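Local coordinates for annexin B22 (PDB 4MDU), which binds acidic phospholipid membranes in a calcium-dependent manner, aggregates liposomes when calcium is present, and takes part in worm reproduction and host-parasite interaction, at residues Ile132-Thr136 with Lys278-Val283; Asp177-Leu182 with Asp275-Leu279; Asp221-Ser225 with Arg236-Val240. All blocks are in the same frame, centred on the assembly; numbering follows the deposited sequence.

Interaction 1: residues Ile132-Thr136 with Lys278-Val283; sequences IEIFT and KLLVAV
Ile132 and Thr136 pack on Leu279, Ala282 and Val283 of helix 274-288. The flat group beside them is the Ile132 carbonyl. Its oxygen is gripped twice, by Thr136 N on one face and by the Thr136 hydroxyl on the other. The hydroxyl bond, Thr136 OG1 to Ile132 O, is 2.8 Å long, with the donor tilted 31° from the plane. It satisfies the hydroxyl within its own segment. OG1 can then rest against carbon: Ala282 CB lies 3.7 Å from Thr136 OG1, and Val283 CG2 packs beside it.

Ile132 buries the most surface here. Its CG2 branch meets Ala282 CB at 3.7 Å and also touches Leu279 CD1. The other branch runs out straight (chi2 -176°), which takes Ile132 CD1 to 3.8 Å from Leu279 N. Lys278 gives only its CB to this packing, and its NZ turns away to Asp275.

The two helical segments cross at -41°, with their axes 9.9 Å apart. They join parts assigned to annexin repeats 2 and 3. Helix 177-187 packs against both through Tyr178, Ala181 and Leu182. Helix 109-122 covers Ile134, and helix 264-271 covers Leu280 and Val281.

Interaction 2: residues Asp177-Leu182 with Asp275-Leu279; sequences DYEYAL and DYRKL
Asp177-Tyr178 and Asp275-Tyr276 face each other as matching pairs. They mark a junction between annexin repeats 2 and 3 in the alpha-helical annexin fold. The segments run roughly the same way, 34° apart, and the CA atoms of Tyr178 and Tyr276 come within 4.1 Å.

Each aspartate lays its CB over the tyrosine ring of the other helix in a CH-pi contact. Asp275 CB sits 3.6 Å from the centroid of the Tyr178 ring, and Asp177 CB sits 3.7 Å from that of the Tyr276 ring. Both are 9° off the ring normal. Both tyrosines have CG anti to the backbone N (chi1 162° for Tyr178), which lays each ring against the opposing helix. Ala181 CB meets the edge of the Tyr276 ring.

The polar ends go to other partners. Tyr178 OH bonds to Asp128, a ligand of the same calcium site as Asp275; this structure is the calcium-free form. Tyr276 OH bonds to Thr238, and Asp177 OD2 to Gly125 N of the second subunit, so the junction also borders the dimer interface. Lys278 NZ forms a salt bridge with Asp275 OD1 from above the carboxylate plane, and may steady that carboxylate.

Leu279 closes the far end of the contact. Its CD2 lies 3.6 Å from Ala181 CB, while Leu182 CD1 is 3.7 Å from Leu279 CD2.

Interaction 3: residues Asp221-Ser225 with Arg236-Val240; sequences DLYAS and RITRV
Arg236 lies alongside the last turn of helix 212-224 and meets Asp221, Ala224 and Ser225. At its base, Arg236 CB is 3.9 Å from Ser225 OG. Further out, Arg236 CD lies 3.7 Å from Asp221 OD1, so the carboxylate rests against the aliphatic part of the chain. The chain then bends at chi3 (-58°), which turns the guanidinium along that turn. NE passes near Ser225 OG. Asp221 O lies off centre over one face of the guanidinium, and Ser225 N is over the same face. At the tip, Arg236 NH1 is 3.6 Å from Ala224 CB, and NH2 lies near Ala224 CB and Ser225 OG. NH1 also makes a long salt bridge to Asp221, with Arg236 NH1 and Asp221 OD1 3.6 Å apart. The carboxylate and guanidinium planes are turned 55° from each other.

Beneath this polar layer is an apolar one. Leu222 spreads its two methyls along helix 236-243. Leu222 CD1 reaches Val240 CG1 at 3.9 Å, and CD2 packs over the CA and CG2 of Ile237. Ser225 CB packs 3.7 Å from both CG1 and CD1 of Ile237. Ser225 OG sits beside CG1 and bonds back to Asp221 O at 3.3 Å.

This is the packing of two successive helices of annexin repeat 3, away from the annotated calcium sites. Most of the link between them is not modelled. Helix 246-260 packs on Leu222, helix 274-288 on Ile237. Leu124 of the second subunit also reaches Ile237.

The contact joins a weak charge pair at its exposed side to buried apolar packing. The salt bridge is long and its planes are skewed, so it is probably a modest tie. The firmer hold is likely Leu222, Ile237 and Val240.

Interactions 1 and 2 share helix 274-288, including Lys278 and Leu279, and their centres are 8 Å apart. Helices 128-136 and 177-187 pack on that helix and on each other, consistent with one continuous interface between repeats 2 and 3. Interaction 3 lies further out, about 17 Å from the centre of interaction 1 and 14 Å from that of interaction 2. It is internal to repeat 3. Along the chain it is nested inside the loops that the other two close. Its helix 236-243 still reaches them: Ile237 touches Leu280, and Thr238 touches Ala181. The local helix pair of repeat 3 is thereby connected to the seam between the repeats.

Interaction 1: residues Ile132-Thr136 with Lys278-Val283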
ATOM      1  N   ILE B 132      -4.001   9.219  -3.650  1.00 32.98           N
ATOM      2  CA  ILE B 132      -4.679   9.418  -2.374  1.00 30.96           C
ATOM      3  C   ILE B 132      -4.221  10.689  -1.666  1.00 28.81           C
ATOM      4  O   ILE B 132      -5.036  11.507  -1.232  1.00 25.60           O
ATOM      5  CB  ILE B 132      -4.463   8.236  -1.435  1.00 26.19           C
ATOM      6  CG1 ILE B 132      -5.045   6.969  -2.048  1.00 25.40           C
ATOM      7  CG2 ILE B 132      -5.098   8.522  -0.093  1.00 22.54           C
ATOM      8  CD1 ILE B 132      -4.976   5.762  -1.151  1.00 25.96           C
ATOM      9  N   GLU B 133      -2.908  10.856  -1.559  1.00 26.66           N
ATOM     10  CA  GLU B 133      -2.323  12.004  -0.865  1.00 22.02           C
ATOM     11  C   GLU B 133      -2.775  13.348  -1.443  1.00 25.08           C
ATOM     12  O   GLU B 133      -3.128  14.285  -0.715  1.00 25.23           O
ATOM     13  CB  GLU B 133      -0.779  11.920  -0.897  1.00 22.92           C
ATOM     14  CG  GLU B 133      -0.104  13.136  -0.254  1.00 29.62           C
ATOM     15  CD  GLU B 133       1.103  13.631  -1.037  1.00 29.51           C
ATOM     16  OE1 GLU B 133       1.996  12.813  -1.318  1.00 32.88           O
ATOM     17  OE2 GLU B 133       1.156  14.835  -1.372  1.00 27.91           O
ATOM     18  N   ILE B 134      -2.735  13.445  -2.761  1.00 24.95           N
ATOM     19  CA  ILE B 134      -3.094  14.675  -3.449  1.00 28.81           C
ATOM     20  C   ILE B 134      -4.615  14.916  -3.506  1.00 23.59           C
ATOM     21  O   ILE B 134      -5.097  15.966  -3.072  1.00 23.45           O
ATOM     22  CB  ILE B 134      -2.491  14.695  -4.873  1.00 26.90           C
ATOM     23  CG1 ILE B 134      -0.962  14.832  -4.783  1.00 25.79           C
ATOM     24  CG2 ILE B 134      -3.095  15.835  -5.688  1.00 20.14           C
ATOM     25  CD1 ILE B 134      -0.289  14.954  -6.125  1.00 25.95           C
ATOM     26  N   PHE B 135      -5.372  13.944  -4.009  1.00 22.74           N
ATOM     27  CA  PHE B 135      -6.820  14.139  -4.153  1.00 25.62           C
ATOM     28  C   PHE B 135      -7.507  14.423  -2.833  1.00 30.76           C
ATOM     29  O   PHE B 135      -8.395  15.277  -2.753  1.00 24.58           O
ATOM     30  CB  PHE B 135      -7.470  12.940  -4.834  1.00 30.87           C
ATOM     31  CG  PHE B 135      -7.114  12.819  -6.278  1.00 25.77           C
ATOM     32  CD1 PHE B 135      -6.866  13.953  -7.031  1.00 21.93           C
ATOM     33  CD2 PHE B 135      -7.004  11.579  -6.881  1.00 32.39           C
ATOM     34  CE1 PHE B 135      -6.526  13.855  -8.380  1.00 28.74           C
ATOM     35  CE2 PHE B 135      -6.668  11.468  -8.229  1.00 37.64           C
ATOM     36  CZ  PHE B 135      -6.422  12.605  -8.975  1.00 30.02           C
ATOM     37  N   THR B 136      -7.104  13.699  -1.793  1.00 27.27           N
ATOM     38  CA  THR B 136      -7.614  13.959  -0.450  1.00 25.95           C
ATOM     39  C   THR B 136      -7.593  15.446  -0.108  1.00 29.66           C
ATOM     40  O   THR B 136      -8.528  15.960   0.507  1.00 26.66           O
ATOM     41  CB  THR B 136      -6.808  13.183   0.605  1.00 25.31           C
ATOM     42  OG1 THR B 136      -7.161  11.797   0.530  1.00 22.34           O
ATOM     43  CG2 THR B 136      -7.111  13.687   1.980  1.00 18.96           C
ATOM     44  N   LYS B 278      -7.587   2.835   2.697  1.00 34.66           N
ATOM     45  CA  LYS B 278      -6.600   3.892   2.891  1.00 32.12           C
ATOM     46  C   LYS B 278      -7.141   5.234   2.394  1.00 25.47           C
ATOM     47  O   LYS B 278      -6.916   6.272   3.017  1.00 31.71           O
ATOM     48  CB  LYS B 278      -5.271   3.558   2.184  1.00 34.05           C
ATOM     49  CG  LYS B 278      -4.626   2.237   2.594  1.00 44.74           C
ATOM     50  CD  LYS B 278      -3.243   2.078   1.949  1.00 56.23           C
ATOM     51  CE  LYS B 278      -2.785   0.617   1.888  1.00 62.14           C
ATOM     52  NZ  LYS B 278      -2.940   0.012   0.520  1.00 62.68           N
ATOM     53  N   LEU B 279      -7.827   5.222   1.258  1.00 24.57           N
ATOM     54  CA  LEU B 279      -8.449   6.442   0.752  1.00 25.69           C
ATOM     55  C   LEU B 279      -9.515   6.955   1.748  1.00 23.42           C
ATOM     56  O   LEU B 279      -9.476   8.109   2.178  1.00 25.45           O
ATOM     57  CB  LEU B 279      -9.045   6.205  -0.644  1.00 23.42           C
ATOM     58  CG  LEU B 279      -9.872   7.362  -1.227  1.00 30.49           C
ATOM     59  CD1 LEU B 279      -9.034   8.616  -1.280  1.00 24.54           C
ATOM     60  CD2 LEU B 279     -10.436   7.047  -2.620  1.00 31.89           C
ATOM     61  N   LEU B 280     -10.450   6.092   2.132  1.00 26.60           N
ATOM     62  CA  LEU B 280     -11.479   6.476   3.108  1.00 24.32           C
ATOM     63  C   LEU B 280     -10.849   6.964   4.409  1.00 29.48           C
ATOM     64  O   LEU B 280     -11.268   7.978   4.970  1.00 31.52           O
ATOM     65  CB  LEU B 280     -12.411   5.301   3.406  1.00 27.59           C
ATOM     66  CG  LEU B 280     -13.258   4.781   2.239  1.00 29.94           C
ATOM     67  CD1 LEU B 280     -14.112   3.589   2.652  1.00 25.37           C
ATOM     68  CD2 LEU B 280     -14.130   5.893   1.743  1.00 26.15           C
ATOM     69  N   VAL B 281      -9.835   6.248   4.891  1.00 32.55           N
ATOM     70  CA  VAL B 281      -9.193   6.638   6.144  1.00 26.39           C
ATOM     71  C   VAL B 281      -8.517   7.986   6.006  1.00 25.16           C
ATOM     72  O   VAL B 281      -8.651   8.858   6.884  1.00 28.52           O
ATOM     73  CB  VAL B 281      -8.184   5.596   6.642  1.00 33.10           C
ATOM     74  CG1 VAL B 281      -7.289   6.217   7.709  1.00 28.93           C
ATOM     75  CG2 VAL B 281      -8.911   4.354   7.178  1.00 26.56           C
ATOM     76  N   ALA B 282      -7.804   8.168   4.895  1.00 21.48           N
ATOM     77  CA  ALA B 282      -7.195   9.466   4.608  1.00 25.77           C
ATOM     78  C   ALA B 282      -8.240  10.590   4.648  1.00 25.16           C
ATOM     79  O   ALA B 282      -8.050  11.600   5.336  1.00 25.54           O
ATOM     80  CB  ALA B 282      -6.490   9.455   3.259  1.00 16.61           C
ATOM     81  N   VAL B 283      -9.328  10.429   3.899  1.00 25.85           N
ATOM     82  CA  VAL B 283     -10.339  11.487   3.818  1.00 20.67           C
ATOM     83  C   VAL B 283     -10.956  11.800   5.187  1.00 23.09           C
ATOM     84  O   VAL B 283     -11.083  12.967   5.570  1.00 21.10           O
ATOM     85  CB  VAL B 283     -11.442  11.148   2.808  1.00 23.65           C
ATOM     86  CG1 VAL B 283     -12.607  12.176   2.893  1.00 26.01           C
ATOM     87  CG2 VAL B 283     -10.868  11.077   1.383  1.00 25.55           C
TER

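Interaction 2: residues Asp177-Leu182 with Asp275-Leu279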
ATOM      1  N   ASP B 177     -13.937  -0.631  -5.853  1.00 30.69           N
ATOM      2  CA  ASP B 177     -14.428   0.372  -4.922  1.00 36.18           C
ATOM      3  C   ASP B 177     -13.451   1.534  -4.766  1.00 36.11           C
ATOM      4  O   ASP B 177     -13.862   2.690  -4.643  1.00 35.64           O
ATOM      5  CB  ASP B 177     -14.748  -0.265  -3.566  1.00 38.07           C
ATOM      6  CG  ASP B 177     -15.773  -1.392  -3.681  1.00 40.20           C
ATOM      7  OD1 ASP B 177     -16.759  -1.219  -4.420  1.00 38.69           O
ATOM      8  OD2 ASP B 177     -15.595  -2.452  -3.042  1.00 43.30           O
ATOM      9  N   TYR B 178     -12.157   1.234  -4.764  1.00 33.36           N
ATOM     10  CA  TYR B 178     -11.162   2.285  -4.591  1.00 27.07           C
ATOM     11  C   TYR B 178     -11.204   3.232  -5.781  1.00 28.34           C
ATOM     12  O   TYR B 178     -11.201   4.454  -5.615  1.00 32.83           O
ATOM     13  CB  TYR B 178      -9.758   1.694  -4.428  1.00 33.17           C
ATOM     14  CG  TYR B 178      -8.626   2.682  -4.681  1.00 32.66           C
ATOM     15  CD1 TYR B 178      -8.451   3.796  -3.864  1.00 24.56           C
ATOM     16  CD2 TYR B 178      -7.720   2.479  -5.723  1.00 37.46           C
ATOM     17  CE1 TYR B 178      -7.424   4.689  -4.091  1.00 29.48           C
ATOM     18  CE2 TYR B 178      -6.674   3.368  -5.958  1.00 31.00           C
ATOM     19  CZ  TYR B 178      -6.534   4.468  -5.137  1.00 34.34           C
ATOM     20  OH  TYR B 178      -5.506   5.355  -5.355  1.00 34.08           O
ATOM     21  N   GLU B 179     -11.261   2.661  -6.979  1.00 30.19           N
ATOM     22  CA  GLU B 179     -11.222   3.446  -8.209  1.00 34.77           C
ATOM     23  C   GLU B 179     -12.455   4.328  -8.332  1.00 33.17           C
ATOM     24  O   GLU B 179     -12.381   5.494  -8.734  1.00 28.85           O
ATOM     25  CB  GLU B 179     -11.107   2.530  -9.428  1.00 30.72           C
ATOM     26  CG  GLU B 179      -9.767   1.834  -9.569  1.00 40.92           C
ATOM     27  CD  GLU B 179      -9.588   0.680  -8.592  1.00 50.70           C
ATOM     28  OE1 GLU B 179     -10.566   0.350  -7.890  1.00 49.28           O
ATOM     29  OE2 GLU B 179      -8.474   0.099  -8.538  1.00 49.77           O
ATOM     30  N   TYR B 180     -13.595   3.761  -7.973  1.00 33.70           N
ATOM     31  CA  TYR B 180     -14.836   4.501  -8.035  1.00 32.76           C
ATOM     32  C   TYR B 180     -14.771   5.680  -7.066  1.00 33.58           C
ATOM     33  O   TYR B 180     -15.110   6.815  -7.436  1.00 35.05           O
ATOM     34  CB  TYR B 180     -16.020   3.584  -7.727  1.00 36.64           C
ATOM     35  CG  TYR B 180     -17.355   4.297  -7.758  1.00 40.06           C
ATOM     36  CD1 TYR B 180     -17.802   5.010  -6.649  1.00 40.77           C
ATOM     37  CD2 TYR B 180     -18.163   4.269  -8.891  1.00 42.05           C
ATOM     38  CE1 TYR B 180     -19.014   5.676  -6.663  1.00 48.81           C
ATOM     39  CE2 TYR B 180     -19.397   4.929  -8.914  1.00 39.34           C
ATOM     40  CZ  TYR B 180     -19.814   5.631  -7.793  1.00 48.77           C
ATOM     41  OH  TYR B 180     -21.025   6.300  -7.779  1.00 48.89           O
ATOM     42  N   ALA B 181     -14.313   5.426  -5.840  1.00 28.77           N
ATOM     43  CA  ALA B 181     -14.196   6.496  -4.842  1.00 28.95           C
ATOM     44  C   ALA B 181     -13.211   7.551  -5.305  1.00 24.36           C
ATOM     45  O   ALA B 181     -13.454   8.752  -5.163  1.00 28.71           O
ATOM     46  CB  ALA B 181     -13.782   5.942  -3.471  1.00 24.37           C
ATOM     47  N   LEU B 182     -12.094   7.099  -5.869  1.00 29.42           N
ATOM     48  CA  LEU B 182     -11.083   8.013  -6.399  1.00 30.07           C
ATOM     49  C   LEU B 182     -11.718   8.953  -7.421  1.00 35.91           C
ATOM     50  O   LEU B 182     -11.556  10.171  -7.340  1.00 36.70           O
ATOM     51  CB  LEU B 182      -9.947   7.219  -7.046  1.00 30.87           C
ATOM     52  CG  LEU B 182      -8.515   7.730  -6.876  1.00 35.76           C
ATOM     53  CD1 LEU B 182      -8.252   8.055  -5.434  1.00 37.78           C
ATOM     54  CD2 LEU B 182      -7.501   6.687  -7.390  1.00 26.28           C
ATOM     55  N   ASP B 275      -6.530  -0.204  -0.869  1.00 31.60           N
ATOM     56  CA  ASP B 275      -6.429   1.227  -1.092  1.00 29.29           C
ATOM     57  C   ASP B 275      -7.743   1.930  -0.823  1.00 35.08           C
ATOM     58  O   ASP B 275      -7.766   3.127  -0.504  1.00 37.45           O
ATOM     59  CB  ASP B 275      -5.946   1.505  -2.510  1.00 37.80           C
ATOM     60  CG  ASP B 275      -4.441   1.389  -2.626  1.00 40.00           C
ATOM     61  OD1 ASP B 275      -3.758   1.608  -1.600  1.00 42.04           O
ATOM     62  OD2 ASP B 275      -3.939   1.071  -3.722  1.00 38.90           O
ATOM     63  N   TYR B 276      -8.837   1.180  -0.947  1.00 33.38           N
ATOM     64  CA  TYR B 276     -10.151   1.718  -0.638  1.00 28.87           C
ATOM     65  C   TYR B 276     -10.207   2.146   0.827  1.00 22.61           C
ATOM     66  O   TYR B 276     -10.627   3.264   1.147  1.00 26.89           O
ATOM     67  CB  TYR B 276     -11.257   0.716  -0.982  1.00 35.35           C
ATOM     68  CG  TYR B 276     -12.651   1.255  -0.742  1.00 35.20           C
ATOM     69  CD1 TYR B 276     -13.110   2.373  -1.428  1.00 29.64           C
ATOM     70  CD2 TYR B 276     -13.509   0.636   0.158  1.00 35.58           C
ATOM     71  CE1 TYR B 276     -14.370   2.863  -1.219  1.00 32.57           C
ATOM     72  CE2 TYR B 276     -14.778   1.120   0.377  1.00 39.92           C
ATOM     73  CZ  TYR B 276     -15.201   2.233  -0.313  1.00 40.28           C
ATOM     74  OH  TYR B 276     -16.458   2.720  -0.097  1.00 33.47           O
ATOM     75  N   ARG B 277      -9.742   1.277   1.721  1.00 28.21           N
ATOM     76  CA  ARG B 277      -9.661   1.654   3.137  1.00 22.84           C
ATOM     77  C   ARG B 277      -8.754   2.861   3.339  1.00 23.32           C
ATOM     78  O   ARG B 277      -9.101   3.803   4.056  1.00 27.22           O
ATOM     79  CB  ARG B 277      -9.200   0.467   3.988  1.00 29.92           C
ATOM     80  CG  ARG B 277      -8.646   0.853   5.350  1.00 37.16           C
ATOM     81  CD  ARG B 277      -8.441  -0.369   6.224  1.00 41.34           C
ATOM     82  NE  ARG B 277      -7.840  -1.462   5.469  1.00 58.72           N
ATOM     83  CZ  ARG B 277      -7.707  -2.704   5.925  1.00 70.57           C
ATOM     84  NH1 ARG B 277      -8.134  -3.019   7.147  1.00 65.71           N
ATOM     85  NH2 ARG B 277      -7.151  -3.637   5.158  1.00 74.38           N
ATOM     86  N   LYS B 278      -7.587   2.835   2.697  1.00 34.66           N
ATOM     87  CA  LYS B 278      -6.600   3.892   2.891  1.00 32.12           C
ATOM     88  C   LYS B 278      -7.141   5.234   2.394  1.00 25.47           C
ATOM     89  O   LYS B 278      -6.916   6.272   3.017  1.00 31.71           O
ATOM     90  CB  LYS B 278      -5.271   3.558   2.184  1.00 34.05           C
ATOM     91  CG  LYS B 278      -4.626   2.237   2.594  1.00 44.74           C
ATOM     92  CD  LYS B 278      -3.243   2.078   1.949  1.00 56.23           C
ATOM     93  CE  LYS B 278      -2.785   0.617   1.888  1.00 62.14           C
ATOM     94  NZ  LYS B 278      -2.940   0.012   0.520  1.00 62.68           N
ATOM     95  N   LEU B 279      -7.827   5.222   1.258  1.00 24.57           N
ATOM     96  CA  LEU B 279      -8.449   6.442   0.752  1.00 25.69           C
ATOM     97  C   LEU B 279      -9.515   6.955   1.748  1.00 23.42           C
ATOM     98  O   LEU B 279      -9.476   8.109   2.178  1.00 25.45           O
ATOM     99  CB  LEU B 279      -9.045   6.205  -0.644  1.00 23.42           C
ATOM    100  CG  LEU B 279      -9.872   7.362  -1.227  1.00 30.49           C
ATOM    101  CD1 LEU B 279      -9.034   8.616  -1.280  1.00 24.54           C
ATOM    102  CD2 LEU B 279     -10.436   7.047  -2.620  1.00 31.89           C
TER

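Interaction 3: residues Asp221-Ser225 with Arg236-Val240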
ATOM      1  N   ASP B 221     -26.844   5.360   7.565  1.00 47.39           N
ATOM      2  CA  ASP B 221     -26.436   4.715   6.316  1.00 48.99           C
ATOM      3  C   ASP B 221     -25.066   4.057   6.450  1.00 48.53           C
ATOM      4  O   ASP B 221     -24.816   2.985   5.896  1.00 50.90           O
ATOM      5  CB  ASP B 221     -26.426   5.715   5.167  1.00 51.57           C
ATOM      6  CG  ASP B 221     -27.782   5.864   4.527  1.00 61.62           C
ATOM      7  OD1 ASP B 221     -28.570   4.895   4.585  1.00 68.98           O
ATOM      8  OD2 ASP B 221     -28.059   6.941   3.965  1.00 61.29           O
ATOM      9  N   LEU B 222     -24.181   4.705   7.192  1.00 39.39           N
ATOM     10  CA  LEU B 222     -22.849   4.182   7.379  1.00 43.64           C
ATOM     11  C   LEU B 222     -22.902   2.863   8.130  1.00 49.90           C
ATOM     12  O   LEU B 222     -22.183   1.919   7.787  1.00 52.04           O
ATOM     13  CB  LEU B 222     -21.982   5.200   8.117  1.00 46.68           C
ATOM     14  CG  LEU B 222     -21.482   6.356   7.249  1.00 50.40           C
ATOM     15  CD1 LEU B 222     -20.980   7.517   8.096  1.00 47.57           C
ATOM     16  CD2 LEU B 222     -20.392   5.852   6.299  1.00 44.68           C
ATOM     17  N   TYR B 223     -23.771   2.793   9.136  1.00 50.64           N
ATOM     18  CA  TYR B 223     -23.896   1.597   9.965  1.00 56.86           C
ATOM     19  C   TYR B 223     -24.511   0.441   9.188  1.00 64.71           C
ATOM     20  O   TYR B 223     -24.085  -0.705   9.330  1.00 68.13           O
ATOM     21  CB  TYR B 223     -24.724   1.891  11.220  1.00 60.61           C
ATOM     22  CG  TYR B 223     -24.874   0.710  12.155  1.00 60.72           C
ATOM     23  CD1 TYR B 223     -23.874   0.389  13.066  1.00 61.60           C
ATOM     24  CD2 TYR B 223     -26.016  -0.073  12.136  1.00 62.46           C
ATOM     25  CE1 TYR B 223     -24.007  -0.684  13.923  1.00 60.40           C
ATOM     26  CE2 TYR B 223     -26.158  -1.147  12.987  1.00 65.69           C
ATOM     27  CZ  TYR B 223     -25.153  -1.449  13.880  1.00 66.56           C
ATOM     28  OH  TYR B 223     -25.292  -2.525  14.727  1.00 70.73           O
ATOM     29  N   ALA B 224     -25.511   0.747   8.365  1.00 65.53           N
ATOM     30  CA  ALA B 224     -26.150  -0.251   7.513  1.00 61.07           C
ATOM     31  C   ALA B 224     -25.162  -0.975   6.589  1.00 63.56           C
ATOM     32  O   ALA B 224     -25.361  -2.143   6.262  1.00 68.77           O
ATOM     33  CB  ALA B 224     -27.253   0.390   6.695  1.00 56.31           C
ATOM     34  N   SER B 225     -24.103  -0.288   6.166  1.00 62.71           N
ATOM     35  CA  SER B 225     -23.131  -0.878   5.243  1.00 67.34           C
ATOM     36  C   SER B 225     -22.309  -2.001   5.879  1.00 76.32           C
ATOM     37  O   SER B 225     -21.117  -1.841   6.144  1.00 74.46           O
ATOM     38  CB  SER B 225     -22.200   0.195   4.679  1.00 61.61           C
ATOM     39  OG  SER B 225     -22.929   1.164   3.949  1.00 56.37           O
ATOM     40  N   ARG B 236     -22.576   3.715  -0.372  1.00 58.32           N
ATOM     41  CA  ARG B 236     -23.025   4.654   0.658  1.00 53.37           C
ATOM     42  C   ARG B 236     -21.874   5.212   1.490  1.00 45.78           C
ATOM     43  O   ARG B 236     -21.847   6.406   1.828  1.00 39.35           O
ATOM     44  CB  ARG B 236     -24.083   4.014   1.559  1.00 58.59           C
ATOM     45  CG  ARG B 236     -25.510   4.143   1.032  1.00 68.66           C
ATOM     46  CD  ARG B 236     -26.503   3.421   1.932  1.00 73.12           C
ATOM     47  NE  ARG B 236     -26.183   2.001   2.063  1.00 75.32           N
ATOM     48  CZ  ARG B 236     -26.915   1.129   2.750  1.00 77.82           C
ATOM     49  NH1 ARG B 236     -28.017   1.527   3.374  1.00 80.37           N
ATOM     50  NH2 ARG B 236     -26.545  -0.145   2.808  1.00 73.69           N
ATOM     51  N   ILE B 237     -20.912   4.355   1.813  1.00 39.38           N
ATOM     52  CA  ILE B 237     -19.754   4.816   2.558  1.00 29.92           C
ATOM     53  C   ILE B 237     -19.039   5.868   1.724  1.00 31.10           C
ATOM     54  O   ILE B 237     -18.665   6.923   2.229  1.00 33.83           O
ATOM     55  CB  ILE B 237     -18.809   3.659   2.911  1.00 36.43           C
ATOM     56  CG1 ILE B 237     -19.591   2.571   3.650  1.00 45.61           C
ATOM     57  CG2 ILE B 237     -17.634   4.155   3.751  1.00 35.19           C
ATOM     58  CD1 ILE B 237     -18.739   1.477   4.213  1.00 48.85           C
ATOM     59  N   THR B 238     -18.869   5.588   0.435  1.00 28.15           N
ATOM     60  CA  THR B 238     -18.111   6.494  -0.416  1.00 33.76           C
ATOM     61  C   THR B 238     -18.785   7.844  -0.468  1.00 34.28           C
ATOM     62  O   THR B 238     -18.167   8.874  -0.209  1.00 37.52           O
ATOM     63  CB  THR B 238     -17.983   5.960  -1.837  1.00 31.06           C
ATOM     64  OG1 THR B 238     -17.123   4.814  -1.831  1.00 40.90           O
ATOM     65  CG2 THR B 238     -17.410   7.046  -2.757  1.00 25.36           C
ATOM     66  N   ARG B 239     -20.066   7.822  -0.800  1.00 35.85           N
ATOM     67  CA  ARG B 239     -20.843   9.039  -0.913  1.00 41.99           C
ATOM     68  C   ARG B 239     -20.651   9.912   0.307  1.00 37.37           C
ATOM     69  O   ARG B 239     -20.323  11.092   0.177  1.00 42.72           O
ATOM     70  N   VAL B 240     -20.860   9.344   1.495  1.00 29.41           N
ATOM     71  CA  VAL B 240     -20.725  10.137   2.723  1.00 28.21           C
ATOM     72  C   VAL B 240     -19.288  10.615   2.973  1.00 31.29           C
ATOM     73  O   VAL B 240     -19.032  11.815   3.109  1.00 29.38           O
ATOM     74  CB  VAL B 240     -21.246   9.385   3.988  1.00 38.07           C
ATOM     75  CG1 VAL B 240     -20.968  10.202   5.247  1.00 29.48           C
ATOM     76  CG2 VAL B 240     -22.735   9.091   3.870  1.00 29.37           C
TER